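Local atomic coordinates of endoglucanase (Clostridium thermocellum, PDB entry 2YIK), a protein that is a family 9 glycoside hydrolase that probably cleaves internal beta-1,4-glucosidic bonds of cellulose. Residues M48-A53 against Y472-G477. Sequence-based numbering, arbitrary orientation.
Sequences MFFYDA and YGALVG
Phe50, in the short helical turn 49-53, faces Ala474 of the irregular segment 472-477, their CA atoms 5.2 Å apart. A water joins the two backbones, donating to Tyr472 O at 2.9 Å and more weakly to Phe49 O, so two carbonyl oxygens, both acceptors, are bridged by one water. With CG anti to the backbone N (chi1 175°), Phe50 swings its ring alongside the loop, where CD1 meets Ala474 CB at 3.6 Å; the methyl is small enough to let the chain run close to the ring and approaches it obliquely. Phe49 makes its contact with CB, 3.4 Å from Tyr472 O and 4.1 Å from Tyr472 CB, while the two rings diverge, that of Phe49 to an edge-to-face meeting with His153 and that of Tyr472 to Tyr46. Next in the chain, Gly473 has a positive phi, which suits glycine, and without a side chain the loop can lie close to the backbone nitrogens of 48-50. Gly473 and Ala474 also form backbone hydrogen bonds with Val440, which anchor the loop. The contact thus packs an N-terminal helical turn against a late loop of the family 9 catalytic domain, the side chain of Phe50 about 9 Å from that of His451, a predicted active-site residue.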
loop_
_atom_site.group_PDB
_atom_site.type_symbol
_atom_site.label_atom_id
_atom_site.label_comp_id
_atom_site.label_asym_id
_atom_site.label_seq_id
_atom_site.Cartn_x
_atom_site.Cartn_y
_atom_site.Cartn_z
ATOM N N MET A 48 3.105 -12.066 2.821
ATOM C CA MET A 48 1.849 -11.880 2.100
ATOM C C MET A 48 0.615 -12.453 2.772
ATOM O O MET A 48 -0.504 -12.026 2.480
ATOM C CB MET A 48 1.967 -12.426 0.673
ATOM C CG MET A 48 2.864 -11.567 -0.194
ATOM S SD MET A 48 3.171 -12.185 -1.860
ATOM C CE MET A 48 4.537 -13.232 -1.568
ATOM N N PHE A 49 0.804 -13.401 3.680
ATOM C CA PHE A 49 -0.338 -14.005 4.351
ATOM C C PHE A 49 -1.167 -13.042 5.176
ATOM O O PHE A 49 -2.316 -13.337 5.493
ATOM C CB PHE A 49 0.115 -15.191 5.197
ATOM C CG PHE A 49 0.336 -16.426 4.390
ATOM C CD1 PHE A 49 -0.712 -17.311 4.141
ATOM C CD2 PHE A 49 1.574 -16.671 3.814
ATOM C CE1 PHE A 49 -0.523 -18.420 3.315
ATOM C CE2 PHE A 49 1.773 -17.768 2.995
ATOM C CZ PHE A 49 0.724 -18.648 2.745
ATOM N N PHE A 50 -0.603 -11.888 5.517
ATOM C CA PHE A 50 -1.377 -10.917 6.277
ATOM C C PHE A 50 -2.513 -10.439 5.392
ATOM O O PHE A 50 -3.608 -10.158 5.867
ATOM C CB PHE A 50 -0.548 -9.696 6.680
ATOM C CG PHE A 50 -1.376 -8.632 7.355
ATOM C CD1 PHE A 50 -1.819 -8.802 8.661
ATOM C CD2 PHE A 50 -1.741 -7.472 6.670
ATOM C CE1 PHE A 50 -2.649 -7.859 9.258
ATOM C CE2 PHE A 50 -2.569 -6.527 7.257
ATOM C CZ PHE A 50 -3.010 -6.709 8.560
ATOM N N TYR A 51 -2.250 -10.348 4.097
ATOM C CA TYR A 51 -3.275 -9.888 3.183
ATOM C C TYR A 51 -4.410 -10.899 3.092
ATOM O O TYR A 51 -5.576 -10.512 3.024
ATOM C CB TYR A 51 -2.645 -9.573 1.827
ATOM C CG TYR A 51 -1.739 -8.367 1.942
ATOM C CD1 TYR A 51 -2.272 -7.096 2.175
ATOM C CD2 TYR A 51 -0.351 -8.506 1.922
ATOM C CE1 TYR A 51 -1.442 -5.992 2.396
ATOM C CE2 TYR A 51 0.488 -7.413 2.143
ATOM C CZ TYR A 51 -0.063 -6.159 2.385
ATOM O OH TYR A 51 0.758 -5.089 2.653
ATOM N N ASP A 52 -4.080 -12.186 3.126
ATOM C CA ASP A 52 -5.121 -13.207 3.082
ATOM C C ASP A 52 -6.021 -13.062 4.304
ATOM O O ASP A 52 -7.228 -13.300 4.228
ATOM C CB ASP A 52 -4.518 -14.614 3.078
ATOM C CG ASP A 52 -3.672 -14.883 1.855
ATOM O OD1 ASP A 52 -2.730 -14.100 1.608
ATOM O OD2 ASP A 52 -3.947 -15.877 1.144
ATOM N N ALA A 53 -5.430 -12.665 5.429
ATOM C CA ALA A 53 -6.182 -12.507 6.669
ATOM C C ALA A 53 -7.109 -11.304 6.655
ATOM O O ALA A 53 -8.040 -11.234 7.457
ATOM C CB ALA A 53 -5.224 -12.413 7.853
ATOM N N TYR A 472 -0.066 -15.319 10.448
ATOM C CA TYR A 472 1.229 -15.467 9.780
ATOM C C TYR A 472 1.660 -14.282 8.928
ATOM O O TYR A 472 0.873 -13.762 8.136
ATOM C CB TYR A 472 1.224 -16.717 8.893
ATOM C CG TYR A 472 1.253 -18.026 9.644
ATOM C CD1 TYR A 472 2.419 -18.458 10.277
ATOM C CD2 TYR A 472 0.112 -18.824 9.738
ATOM C CE1 TYR A 472 2.454 -19.650 10.983
ATOM C CE2 TYR A 472 0.129 -20.025 10.450
ATOM C CZ TYR A 472 1.305 -20.434 11.067
ATOM O OH TYR A 472 1.345 -21.630 11.750
ATOM N N GLY A 473 2.912 -13.859 9.110
ATOM C CA GLY A 473 3.468 -12.776 8.318
ATOM C C GLY A 473 3.161 -11.337 8.659
ATOM O O GLY A 473 3.686 -10.429 8.015
ATOM N N ALA A 474 2.314 -11.109 9.655
ATOM C CA ALA A 474 1.985 -9.741 10.036
ATOM C C ALA A 474 3.180 -9.072 10.722
ATOM O O ALA A 474 3.810 -9.663 11.602
ATOM C CB ALA A 474 0.781 -9.732 10.969
ATOM N N LEU A 475 3.491 -7.847 10.304
ATOM C CA LEU A 475 4.586 -7.081 10.897
ATOM C C LEU A 475 3.913 -6.081 11.822
ATOM O O LEU A 475 3.219 -5.176 11.362
ATOM C CB LEU A 475 5.379 -6.333 9.822
ATOM C CG LEU A 475 6.454 -5.353 10.306
ATOM C CD1 LEU A 475 7.572 -6.105 11.006
ATOM C CD2 LEU A 475 7.010 -4.573 9.116
ATOM N N VAL A 476 4.098 -6.251 13.127
ATOM C CA VAL A 476 3.470 -5.350 14.083
ATOM C C VAL A 476 4.168 -3.989 14.155
ATOM O O VAL A 476 5.275 -3.817 13.640
ATOM C CB VAL A 476 3.439 -5.986 15.477
ATOM C CG1 VAL A 476 2.690 -7.319 15.414
ATOM C CG2 VAL A 476 4.860 -6.189 15.989
ATOM N N GLY A 477 3.501 -3.028 14.787
ATOM C CA GLY A 477 4.049 -1.691 14.924
ATOM C C GLY A 477 5.536 -1.686 15.215
ATOM O O GLY A 477 6.288 -0.905 14.632
HETATM O O HOH W 1 -1.963 -13.904 8.446
#